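Local coordinates for protein FTT_1639c (Francisella tularensis subsp. tularensis, PDB 7KZW) that is of unknown function; this mostly beta domain is the C-terminal part of a protein that probably carries a transmembrane helix before it, at residues N24-C29 / Y116-N121; G36-N39 / P45-F48; K61-A66 / Q72-Q77. The protein carries 3 engineered substitutions. One frame throughout, in Å; residues are numbered along the deposited sequence. Where two conformers were deposited one is given.

Contact 1 of 3, residues N24-C29 / Y116-N121; sequences NMFGFC and YDRVGN. Engineered in segment 24-29: Met-25 (natural residue Ile).
Phe-28 turns the edge of its ring to a face of Tyr-116 in a T-shaped stack, the ring centroids 5.5 Å apart and the planes at 80°. Phe-28 CZ comes down toward the rim of the tyrosine ring, 4.0 Å from Tyr-116 CD2. In a second aromatic contact, Arg-118 crosses Phe-26 at about a right angle, with Phe-26 CE1 3.5 Å from Arg-118 CD and lying over one face of the guanidinium. The bend at chi2 (104°) carries the arginine past the ring, whose apolar carbons suit the arginine's methylene groups, while Arg-118 NH1 reaches on to the carbonyl of Leu-8. The polar link runs through a water that donates to Asn-24 OD1 at 2.7 Å and to Asn-121 O at 2.8 Å; a side-chain amide suits this place because it offers a carbonyl oxygen to the water while its ND2 makes a weak hydrogen bond to Glu-127. Phe-26 and Arg-118 CA atoms are 9.2 Å apart, too far for paired strands: strand 6-16 lies between 21-27 and 114-123 in the sheet, while Tyr-105 of strand 102-111 touches both Phe-26 and Arg-118.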
ATOM      1  N   ASN A  24      -5.670  -4.344  -2.653  1.00 10.94           N
ATOM      2  CA  ASN A  24      -4.569  -5.042  -1.974  1.00 11.57           C
ATOM      3  C   ASN A  24      -4.154  -4.148  -0.813  1.00 11.73           C
ATOM      4  O   ASN A  24      -3.941  -2.927  -0.997  1.00 13.37           O
ATOM      5  CB  ASN A  24      -3.327  -5.209  -2.868  1.00 12.50           C
ATOM      6  CG  ASN A  24      -3.378  -6.390  -3.859  1.00 11.93           C
ATOM      7  OD1 ASN A  24      -2.352  -6.702  -4.465  1.00 16.92           O
ATOM      8  ND2 ASN A  24      -4.518  -7.128  -3.945  1.00 14.21           N
HETATM    9  N   MSE A  25      -4.006  -4.719   0.383  1.00 11.76           N
HETATM   10  CA  MSE A  25      -3.511  -3.984   1.542  1.00 11.65           C
HETATM   11  C   MSE A  25      -2.103  -4.477   1.847  1.00 12.16           C
HETATM   12  O   MSE A  25      -1.919  -5.680   2.042  1.00 13.40           O
HETATM   13  CB  MSE A  25      -4.419  -4.275   2.743  1.00 12.83           C
HETATM   14  CG  MSE A  25      -4.078  -3.497   3.981  1.00 15.24           C
HETATM   15 SE   MSE A  25      -4.481  -1.630   3.825  0.42 16.07          SE
HETATM   16  CE  MSE A  25      -6.391  -1.688   4.045  1.00 20.20           C
ATOM     17  N   PHE A  26      -1.148  -3.552   1.893  1.00 10.95           N
ATOM     18  CA  PHE A  26       0.240  -3.869   2.195  1.00 11.83           C
ATOM     19  C   PHE A  26       0.588  -3.398   3.588  1.00 11.66           C
ATOM     20  O   PHE A  26       0.145  -2.305   4.010  1.00 12.60           O
ATOM     21  CB  PHE A  26       1.167  -3.204   1.188  1.00 12.51           C
ATOM     22  CG  PHE A  26       0.887  -3.621  -0.227  1.00 11.90           C
ATOM     23  CD1 PHE A  26       1.314  -4.847  -0.673  1.00 13.42           C
ATOM     24  CD2 PHE A  26       0.146  -2.824  -1.087  1.00 12.39           C
ATOM     25  CE1 PHE A  26       1.059  -5.271  -1.977  1.00 15.07           C
ATOM     26  CE2 PHE A  26      -0.114  -3.221  -2.388  1.00 14.81           C
ATOM     27  CZ  PHE A  26       0.327  -4.442  -2.831  1.00 14.55           C
ATOM     28  N   GLY A  27       1.384  -4.184   4.304  1.00 13.23           N
ATOM     29  CA  GLY A  27       1.787  -3.835   5.652  1.00 14.35           C
ATOM     30  C   GLY A  27       2.365  -5.058   6.346  1.00 15.30           C
ATOM     31  O   GLY A  27       2.751  -6.019   5.689  1.00 18.10           O
ATOM     32  N   PHE A  28       2.350  -5.029   7.677  1.00 15.66           N
ATOM     33  CA  PHE A  28       3.053  -6.047   8.458  1.00 15.72           C
ATOM     34  C   PHE A  28       2.098  -6.739   9.426  1.00 18.38           C
ATOM     35  O   PHE A  28       1.060  -6.194   9.814  1.00 19.39           O
ATOM     36  CB  PHE A  28       4.207  -5.422   9.258  1.00 18.18           C
ATOM     37  CG  PHE A  28       5.202  -4.709   8.386  1.00 16.38           C
ATOM     38  CD1 PHE A  28       6.214  -5.426   7.769  1.00 17.14           C
ATOM     39  CD2 PHE A  28       5.138  -3.319   8.193  1.00 22.40           C
ATOM     40  CE1 PHE A  28       7.127  -4.821   6.917  1.00 20.39           C
ATOM     41  CE2 PHE A  28       6.075  -2.682   7.366  1.00 29.87           C
ATOM     42  CZ  PHE A  28       7.079  -3.444   6.736  1.00 25.68           C
ATOM     43  N   CYS A  29       2.487  -7.932   9.862  1.00 20.59           N
ATOM     44  CA  CYS A  29       1.782  -8.686  10.900  1.00 24.60           C
ATOM     45  C   CYS A  29       2.746  -9.146  11.999  1.00 30.85           C
ATOM     46  O   CYS A  29       3.885  -8.678  12.111  1.00 31.05           O
ATOM     47  CB  CYS A  29       1.019  -9.822  10.212  1.00 31.32           C
ATOM     48  SG  CYS A  29       2.072 -11.078   9.452  1.00 35.84           S
ATOM     49  N   TYR A 116      11.961  -1.619   1.784  1.00 15.65           N
ATOM     50  CA  TYR A 116      10.891  -2.571   1.482  1.00 14.97           C
ATOM     51  C   TYR A 116      10.405  -2.282   0.075  1.00 15.77           C
ATOM     52  O   TYR A 116      10.019  -1.139  -0.232  1.00 17.27           O
ATOM     53  CB  TYR A 116       9.733  -2.455   2.521  1.00 14.96           C
ATOM     54  CG  TYR A 116      10.262  -2.605   3.923  1.00 17.76           C
ATOM     55  CD1 TYR A 116      10.786  -1.517   4.632  1.00 19.35           C
ATOM     56  CD2 TYR A 116      10.401  -3.892   4.511  1.00 23.71           C
ATOM     57  CE1 TYR A 116      11.378  -1.676   5.905  1.00 21.13           C
ATOM     58  CE2 TYR A 116      10.979  -4.049   5.787  1.00 25.74           C
ATOM     59  CZ  TYR A 116      11.473  -2.956   6.457  1.00 21.28           C
ATOM     60  OH  TYR A 116      12.069  -3.114   7.705  1.00 27.67           O
ATOM     61  N   ASP A 117      10.373  -3.292  -0.788  1.00 16.26           N
ATOM     62  CA  ASP A 117      10.014  -3.111  -2.188  1.00 16.50           C
ATOM     63  C   ASP A 117       8.768  -3.904  -2.527  1.00 18.05           C
ATOM     64  O   ASP A 117       8.542  -5.003  -1.989  1.00 19.73           O
ATOM     65  CB  ASP A 117      11.067  -3.769  -3.050  1.00 24.85           C
ATOM     66  CG  ASP A 117      12.347  -3.024  -3.085  1.00 35.00           C
ATOM     67  OD1 ASP A 117      12.419  -1.867  -2.645  1.00 31.36           O
ATOM     68  OD2 ASP A 117      13.335  -3.630  -3.549  1.00 44.72           O
ATOM     69  N   ARG A 118       8.019  -3.421  -3.516  1.00 14.86           N
ATOM     70  CA  ARG A 118       6.957  -4.265  -4.097  1.00 16.58           C
ATOM     71  C   ARG A 118       6.831  -3.858  -5.549  1.00 19.79           C
ATOM     72  O   ARG A 118       6.615  -2.679  -5.841  1.00 17.10           O
ATOM     73  CB  ARG A 118       5.637  -4.058  -3.370  1.00 17.14           C
ATOM     74  CG  ARG A 118       4.518  -5.116  -3.769  1.00 19.74           C
ATOM     75  CD  ARG A 118       4.353  -6.153  -2.671  1.00 17.72           C
ATOM     76  NE  ARG A 118       3.677  -7.297  -3.232  1.00 22.02           N
ATOM     77  CZ  ARG A 118       3.501  -8.419  -2.585  1.00 21.45           C
ATOM     78  NH1 ARG A 118       3.895  -8.557  -1.325  1.00 17.53           N
ATOM     79  NH2 ARG A 118       2.880  -9.426  -3.217  1.00 24.66           N
ATOM     80  N   VAL A 119       6.896  -4.820  -6.475  1.00 16.71           N
ATOM     81  CA  VAL A 119       6.564  -4.602  -7.875  0.53 16.35           C
ATOM     82  C   VAL A 119       5.311  -5.438  -8.172  1.00 17.51           C
ATOM     83  O   VAL A 119       5.242  -6.597  -7.753  1.00 18.66           O
ATOM     84  CB  VAL A 119       7.725  -5.018  -8.779  0.53 19.09           C
ATOM     85  CG1 VAL A 119       7.363  -4.819 -10.220  0.53 18.88           C
ATOM     86  CG2 VAL A 119       8.988  -4.228  -8.406  0.53 22.55           C
ATOM     87  N   GLY A 120       4.358  -4.852  -8.864  1.00 12.61           N
ATOM     88  CA  GLY A 120       3.161  -5.640  -9.028  1.00 13.32           C
ATOM     89  C   GLY A 120       2.139  -4.967  -9.928  1.00 12.85           C
ATOM     90  O   GLY A 120       2.415  -3.956 -10.581  1.00 11.83           O
ATOM     91  N   ASN A 121       0.992  -5.624 -10.028  1.00 12.18           N
ATOM     92  CA  ASN A 121      -0.145  -5.174 -10.805  1.00 11.62           C
ATOM     93  C   ASN A 121      -1.398  -5.448  -9.989  1.00 14.28           C
ATOM     94  O   ASN A 121      -1.466  -6.438  -9.250  1.00 15.14           O
ATOM     95  CB  ASN A 121      -0.239  -6.019 -12.118  1.00 11.98           C
ATOM     96  CG  ASN A 121      -1.511  -5.824 -12.857  1.00 13.13           C
ATOM     97  OD1 ASN A 121      -2.531  -6.483 -12.562  1.00 15.99           O
ATOM     98  ND2 ASN A 121      -1.524  -4.880 -13.806  1.00 13.51           N
TER
HETATM   99  O   HOH W   1      -1.070  -5.587  -6.568  1.00 18.86           O

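Contact 2 of 3, residues G36-N39 / P45-F48; sequences GIFN and PTEF
Thr-46 turns its side chain onto the backbone of residues 36-39. Its CB lies 3.5 Å from Phe-38 O, and there the chain forks. One branch, OG1, accepts the N-H of Phe-38 at 2.8 Å in an almost straight bond (168°); chi1 of -61° sets this hydroxyl beside threonine's own backbone N, so both polar groups face Phe-38. The Thr-46 N-H donates to Phe-38 O at 3.0 Å, arriving from above the carbonyl plane, and the two bonds together hold the backbone N and O of Phe-38. The connection between strands 21-27 and 48-58 thus doubles back on itself, a long loop pinned without regular strand pairing by a side-chain hydroxyl that takes the N-H as a strand's carbonyl would, beside a backbone bond from the same residue. A water close to OG1 also donates to Gly-36 O, and a second water donates to Phe-38 O and Thr-46 O. The other branch, methyl CG2, meets Ile-37 CD1 at 3.8 Å in one of the isoleucine's two conformers, so threonine serves a polar and an apolar neighbour at once. In that conformer Ile-37 CG2 reaches the edge of the Phe-48 ring, 3.9 Å from CZ. Pro-45, with no N-H to satisfy, rests its CG 3.5 Å from Asn-39 O.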
ATOM      1  N   GLY A  36      11.977  -2.208  16.044  1.00 26.51           N
ATOM      2  CA  GLY A  36      12.069  -0.764  16.003  1.00 29.74           C
ATOM      3  C   GLY A  36      11.071  -0.073  15.105  1.00 28.85           C
ATOM      4  O   GLY A  36      11.238   1.114  14.817  1.00 28.47           O
ATOM      5  N   ILE A  37      10.069  -0.784  14.602  1.00 23.89           N
ATOM      6  CA  ILE A  37       9.054  -0.210  13.733  0.52 20.80           C
ATOM      7  C   ILE A  37       7.778  -0.059  14.553  1.00 22.83           C
ATOM      8  O   ILE A  37       7.267  -1.047  15.094  1.00 25.43           O
ATOM      9  CB  ILE A  37       8.805  -1.088  12.500  0.52 20.63           C
ATOM     10  CG1 ILE A  37      10.096  -1.218  11.678  0.52 22.66           C
ATOM     11  CG2 ILE A  37       7.633  -0.503  11.680  0.52 21.15           C
ATOM     12  CD1 ILE A  37      10.418   0.034  10.925  0.52 24.14           C
ATOM     13  N   PHE A  38       7.269   1.168  14.647  1.00 18.50           N
ATOM     14  CA  PHE A  38       6.111   1.513  15.470  1.00 19.51           C
ATOM     15  C   PHE A  38       5.067   2.196  14.621  1.00 17.10           C
ATOM     16  O   PHE A  38       5.393   2.778  13.572  1.00 17.17           O
ATOM     17  CB  PHE A  38       6.540   2.451  16.600  1.00 19.07           C
ATOM     18  CG  PHE A  38       7.571   1.830  17.482  1.00 23.59           C
ATOM     19  CD1 PHE A  38       7.209   0.837  18.379  1.00 24.93           C
ATOM     20  CD2 PHE A  38       8.900   2.167  17.367  1.00 24.16           C
ATOM     21  CE1 PHE A  38       8.150   0.226  19.212  1.00 31.47           C
ATOM     22  CE2 PHE A  38       9.869   1.560  18.182  1.00 31.02           C
ATOM     23  CZ  PHE A  38       9.479   0.589  19.113  1.00 31.19           C
ATOM     24  N   ASN A  39       3.791   2.059  15.025  1.00 15.93           N
ATOM     25  CA  ASN A  39       2.659   2.565  14.285  1.00 14.58           C
ATOM     26  C   ASN A  39       2.035   3.772  14.977  1.00 13.19           C
ATOM     27  O   ASN A  39       2.512   4.227  16.028  1.00 15.53           O
ATOM     28  CB  ASN A  39       1.657   1.440  13.979  1.00 14.05           C
ATOM     29  CG  ASN A  39       1.006   0.878  15.215  1.00 15.40           C
ATOM     30  OD1 ASN A  39       0.547   1.636  16.045  1.00 19.63           O
ATOM     31  ND2 ASN A  39       0.933  -0.445  15.325  1.00 16.85           N
ATOM     32  N   PRO A  45       5.709   7.021  16.215  1.00 18.49           N
ATOM     33  CA  PRO A  45       5.472   6.263  14.964  1.00 16.32           C
ATOM     34  C   PRO A  45       6.630   6.398  13.991  1.00 18.05           C
ATOM     35  O   PRO A  45       7.178   7.473  13.799  1.00 18.66           O
ATOM     36  CB  PRO A  45       4.172   6.874  14.415  1.00 15.16           C
ATOM     37  CG  PRO A  45       3.492   7.518  15.689  1.00 18.80           C
ATOM     38  CD  PRO A  45       4.675   8.041  16.466  1.00 18.84           C
ATOM     39  N   THR A  46       6.984   5.290  13.346  1.00 15.44           N
ATOM     40  CA  THR A  46       8.103   5.279  12.424  1.00 17.80           C
ATOM     41  C   THR A  46       7.672   5.940  11.113  1.00 14.79           C
ATOM     42  O   THR A  46       6.617   5.594  10.556  1.00 15.58           O
ATOM     43  CB  THR A  46       8.446   3.827  12.122  1.00 17.33           C
ATOM     44  OG1 THR A  46       8.822   3.175  13.353  1.00 18.93           O
ATOM     45  CG2 THR A  46       9.625   3.780  11.136  1.00 21.96           C
ATOM     46  N   GLU A  47       8.480   6.870  10.603  1.00 13.55           N
ATOM     47  CA  GLU A  47       8.251   7.462   9.295  1.00 14.32           C
ATOM     48  C   GLU A  47       8.684   6.480   8.211  1.00 15.74           C
ATOM     49  O   GLU A  47       9.837   6.006   8.216  1.00 17.12           O
ATOM     50  CB  GLU A  47       9.133   8.714   9.104  1.00 21.15           C
ATOM     51  CG  GLU A  47       8.401   9.991   9.237  1.00 25.09           C
ATOM     52  CD  GLU A  47       9.265  11.237   9.051  1.00 20.51           C
ATOM     53  OE1 GLU A  47      10.200  11.220   8.284  1.00 23.45           O
ATOM     54  OE2 GLU A  47       9.007  12.203   9.826  1.00 29.26           O
ATOM     55  N   PHE A  48       7.830   6.242   7.223  1.00 11.39           N
ATOM     56  CA  PHE A  48       8.197   5.554   5.992  1.00 11.91           C
ATOM     57  C   PHE A  48       8.332   6.585   4.878  1.00 12.97           C
ATOM     58  O   PHE A  48       7.409   7.405   4.677  1.00 14.23           O
ATOM     59  CB  PHE A  48       7.134   4.525   5.594  1.00 11.43           C
ATOM     60  CG  PHE A  48       7.159   3.293   6.473  1.00 11.00           C
ATOM     61  CD1 PHE A  48       6.742   3.319   7.780  1.00 12.33           C
ATOM     62  CD2 PHE A  48       7.554   2.065   5.917  1.00 12.17           C
ATOM     63  CE1 PHE A  48       6.740   2.166   8.553  1.00 13.31           C
ATOM     64  CE2 PHE A  48       7.564   0.879   6.713  1.00 13.23           C
ATOM     65  CZ  PHE A  48       7.163   0.957   8.041  1.00 13.77           C
TER
HETATM   66  O   HOH W   2      10.959   4.115  14.326  1.00 29.10           O
HETATM   67  O   HOH W   3       4.489   4.272  11.438  1.00 15.51           O

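Contact 3 of 3, residues K61-A66 / Q72-Q77; sequences KFIYAA and QGEITQ
The Tyr-64 ring lies with one face over Gly-73, whose CA stands 3.9 Å from the ring centroid and 16° off the normal, a CH-pi contact; the ring also stacks with Phe-81. Glycine suits the place because a CB here would run into the tyrosine. With chi1 at 56°, Tyr-64 CG sits between its own backbone N and carbonyl carbon, which swings the ring across the neighbouring strand. At the ring's edge, in its plane, a water meets Tyr-64 OH. The Phe-62 ring has Ile-75 O at its edge instead and leads away into the core, where it meets Tyr-105 edge-to-face; its CB packs on Ile-75 CG2 at 3.7 Å. A branched apolar residue suits this face, where Ile-75 also touches Ile-52 and Phe-81.

Ile-63 and Glu-74 lie side by side on the other face, and in one of its two conformers Ile-63 CD1 lies against Glu-74 CG. Beyond them the extended Lys-61 reaches the carboxylate, with NZ 3.4 Å from Glu-74 OE2 in a salt bridge whose hydrogen bonds are weak. Long, flexible charged side chains suit this surface position.

Backbone pairing fixes the register. Phe-62 N donates to Ile-75 O at 2.9 Å, and Ile-75 N answers to Phe-62 O; Tyr-64 and Gly-73 exchange a second pair. Between them, Glu-74 CA approaches Phe-62 O at 3.1 Å. Alternating hydrogen-bonded and non-hydrogen-bonded pairs, with strand directions 152° apart, mark antiparallel pairing, and the short connection between strands 60-65 and 72-75 makes it a beta hairpin, with 72-75 as an outermost strand of the sheet in this chain.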
ATOM      1  N   LYS A  61      -5.768   3.830  -7.237  1.00 10.35           N
ATOM      2  CA  LYS A  61      -5.113   4.819  -6.376  1.00 10.43           C
ATOM      3  C   LYS A  61      -4.554   4.117  -5.139  1.00 10.89           C
ATOM      4  O   LYS A  61      -5.091   3.104  -4.680  1.00 10.96           O
ATOM      5  CB  LYS A  61      -6.086   5.911  -5.933  1.00 12.80           C
ATOM      6  CG  LYS A  61      -7.255   5.391  -5.115  1.00 15.27           C
ATOM      7  CD  LYS A  61      -8.249   6.563  -4.798  1.00 22.42           C
ATOM      8  CE  LYS A  61      -9.445   6.091  -3.974  1.00 29.94           C
ATOM      9  NZ  LYS A  61     -10.361   7.265  -3.732  1.00 37.37           N
ATOM     10  N   PHE A  62      -3.473   4.675  -4.593  1.00  9.91           N
ATOM     11  CA  PHE A  62      -2.966   4.229  -3.301  1.00 10.27           C
ATOM     12  C   PHE A  62      -3.448   5.190  -2.230  1.00 11.27           C
ATOM     13  O   PHE A  62      -3.418   6.410  -2.417  1.00 13.42           O
ATOM     14  CB  PHE A  62      -1.432   4.335  -3.268  1.00 11.31           C
ATOM     15  CG  PHE A  62      -0.695   3.272  -4.092  1.00 10.90           C
ATOM     16  CD1 PHE A  62      -0.348   2.039  -3.533  1.00 12.85           C
ATOM     17  CD2 PHE A  62      -0.385   3.536  -5.420  1.00 12.83           C
ATOM     18  CE1 PHE A  62       0.374   1.104  -4.302  1.00 14.52           C
ATOM     19  CE2 PHE A  62       0.338   2.585  -6.198  1.00 13.13           C
ATOM     20  CZ  PHE A  62       0.661   1.386  -5.653  1.00 14.33           C
ATOM     21  N   ILE A  63      -3.873   4.635  -1.115  1.00 10.05           N
ATOM     22  CA  ILE A  63      -4.274   5.357   0.098  0.50 10.21           C
ATOM     23  C   ILE A  63      -3.232   5.083   1.164  1.00 10.11           C
ATOM     24  O   ILE A  63      -2.776   3.935   1.307  1.00 11.03           O
ATOM     25  CB  ILE A  63      -5.648   4.854   0.606  0.50 12.06           C
ATOM     26  CG1 ILE A  63      -6.645   4.776  -0.549  0.50 15.22           C
ATOM     27  CG2 ILE A  63      -6.157   5.740   1.760  0.50 15.78           C
ATOM     28  CD1 ILE A  63      -6.922   6.110  -1.070  0.50 18.29           C
ATOM     29  N   TYR A  64      -2.832   6.118   1.910  1.00 10.13           N
ATOM     30  CA  TYR A  64      -1.861   5.938   2.995  1.00 10.09           C
ATOM     31  C   TYR A  64      -2.223   6.863   4.138  1.00 11.05           C
ATOM     32  O   TYR A  64      -3.057   7.741   3.981  1.00 10.46           O
ATOM     33  CB  TYR A  64      -0.431   6.239   2.498  1.00  9.88           C
ATOM     34  CG  TYR A  64      -0.203   7.600   1.894  1.00 10.49           C
ATOM     35  CD1 TYR A  64       0.350   8.617   2.635  1.00  9.94           C
ATOM     36  CD2 TYR A  64      -0.518   7.845   0.568  1.00 11.67           C
ATOM     37  CE1 TYR A  64       0.575   9.866   2.080  1.00 10.02           C
ATOM     38  CE2 TYR A  64      -0.266   9.072  -0.008  1.00 12.14           C
ATOM     39  CZ  TYR A  64       0.303  10.109   0.743  1.00 12.23           C
ATOM     40  OH  TYR A  64       0.536  11.367   0.208  1.00 13.95           O
ATOM     41  N   ALA A  65      -1.588   6.646   5.300  1.00 10.36           N
ATOM     42  CA  ALA A  65      -1.719   7.557   6.430  1.00 10.58           C
ATOM     43  C   ALA A  65      -0.634   8.620   6.295  1.00 10.45           C
ATOM     44  O   ALA A  65       0.571   8.322   6.401  1.00 11.56           O
ATOM     45  CB  ALA A  65      -1.581   6.795   7.749  1.00 11.27           C
ATOM     46  N   ALA A  66      -1.044   9.864   6.013  1.00 10.56           N
ATOM     47  CA  ALA A  66      -0.090  10.896   5.641  1.00 10.51           C
ATOM     48  C   ALA A  66       0.480  11.598   6.863  1.00 11.56           C
ATOM     49  O   ALA A  66       1.494  12.317   6.720  1.00 12.43           O
ATOM     50  CB  ALA A  66      -0.790  11.943   4.771  1.00 12.72           C
ATOM     51  N   GLN A  72      -5.664  10.750   5.884  1.00 13.26           N
ATOM     52  CA  GLN A  72      -5.324   9.986   4.683  1.00 11.68           C
ATOM     53  C   GLN A  72      -4.740  10.856   3.598  1.00 12.27           C
ATOM     54  O   GLN A  72      -5.122  12.023   3.409  1.00 15.85           O
ATOM     55  CB  GLN A  72      -6.499   9.210   4.105  1.00 17.20           C
ATOM     56  CG  GLN A  72      -6.930   8.108   5.059  1.00 18.57           C
ATOM     57  CD  GLN A  72      -8.114   7.289   4.512  1.00 23.34           C
ATOM     58  OE1 GLN A  72      -8.638   7.593   3.435  1.00 25.53           O
ATOM     59  NE2 GLN A  72      -8.496   6.234   5.232  1.00 28.95           N
ATOM     60  N   GLY A  73      -3.816  10.268   2.873  1.00 11.22           N
ATOM     61  CA  GLY A  73      -3.323  10.787   1.627  1.00 12.76           C
ATOM     62  C   GLY A  73      -3.633   9.822   0.488  1.00 11.95           C
ATOM     63  O   GLY A  73      -3.912   8.645   0.731  1.00 11.35           O
ATOM     64  N   GLU A  74      -3.612  10.315  -0.748  1.00 12.97           N
ATOM     65  CA  GLU A  74      -3.837   9.466  -1.911  1.00 11.95           C
ATOM     66  C   GLU A  74      -2.851   9.807  -3.001  1.00 12.91           C
ATOM     67  O   GLU A  74      -2.409  10.959  -3.127  1.00 15.39           O
ATOM     68  CB  GLU A  74      -5.272   9.618  -2.445  1.00 17.44           C
ATOM     69  CG  GLU A  74      -6.369   9.490  -1.381  1.00 23.84           C
ATOM     70  CD  GLU A  74      -7.788   9.381  -1.993  1.00 32.45           C
ATOM     71  OE1 GLU A  74      -7.941   9.726  -3.185  1.00 28.96           O
ATOM     72  OE2 GLU A  74      -8.731   8.969  -1.256  1.00 36.78           O
ATOM     73  N   ILE A  75      -2.464   8.802  -3.767  1.00 13.23           N
ATOM     74  CA  ILE A  75      -1.549   9.077  -4.888  1.00 13.23           C
ATOM     75  C   ILE A  75      -1.885   8.127  -6.023  1.00 11.06           C
ATOM     76  O   ILE A  75      -2.243   6.957  -5.798  1.00 12.52           O
ATOM     77  CB  ILE A  75      -0.082   8.984  -4.444  1.00 16.29           C
ATOM     78  CG1 ILE A  75       0.877   9.356  -5.604  1.00 15.74           C
ATOM     79  CG2 ILE A  75       0.250   7.633  -3.829  1.00 15.10           C
ATOM     80  CD1 ILE A  75       2.317   9.605  -5.039  1.00 18.46           C
ATOM     81  N   THR A  76      -1.799   8.638  -7.246  1.00 12.07           N
ATOM     82  CA  THR A  76      -2.196   7.892  -8.434  1.00 11.52           C
ATOM     83  C   THR A  76      -1.101   7.832  -9.484  1.00 13.50           C
ATOM     84  O   THR A  76      -1.325   7.267 -10.558  1.00 13.92           O
ATOM     85  CB  THR A  76      -3.435   8.487  -9.078  1.00 13.43           C
ATOM     86  OG1 THR A  76      -3.129   9.819  -9.525  1.00 16.94           O
ATOM     87  CG2 THR A  76      -4.571   8.506  -8.084  1.00 15.45           C
ATOM     88  N   GLN A  77       0.055   8.433  -9.220  1.00 13.03           N
ATOM     89  CA  GLN A  77       1.083   8.588 -10.259  1.00 13.53           C
ATOM     90  C   GLN A  77       2.414   8.564  -9.539  1.00 13.27           C
ATOM     91  O   GLN A  77       2.480   8.618  -8.315  1.00 14.71           O
ATOM     92  CB  GLN A  77       0.903   9.927 -10.984  1.00 13.38           C
ATOM     93  CG  GLN A  77       1.005  11.098 -10.000  1.00 22.69           C
ATOM     94  CD  GLN A  77       0.765  12.480 -10.660  1.00 31.56           C
ATOM     95  OE1 GLN A  77      -0.082  12.632 -11.542  1.00 40.99           O
ATOM     96  NE2 GLN A  77       1.513  13.486 -10.214  1.00 31.94           N
TER
HETATM   97  O   HOH W   4     -10.783   7.705  -0.957  1.00 48.26           O
HETATM   98  O   HOH W   5       0.595  12.237  -2.288  1.00 36.45           O

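How the contacts relate
Starting from the N terminus, the chain first enters contact 1 at residues 24-29, the end of strand 21-27 and the first residues beyond it. Within the long connection that follows, contact 2 closes a small loop where 36-39 meets 45-48, as strand 48-58 begins. Next, contact 3 closes the short hairpin of strands 60-65 and 72-75. Only after strands 79-83, 90-97 and 102-111 does segment 116-121 complete contact 1, whose large loop therefore encloses both others, while contacts 2 and 3 follow one another in series. Contacts 1 and 2 touch directly, Phe-28 CE2 lying 3.9 Å from Phe-48 CZ. Contact 3 touches neither, although it shares the sheet with contact 1, their centres about 14 Å apart.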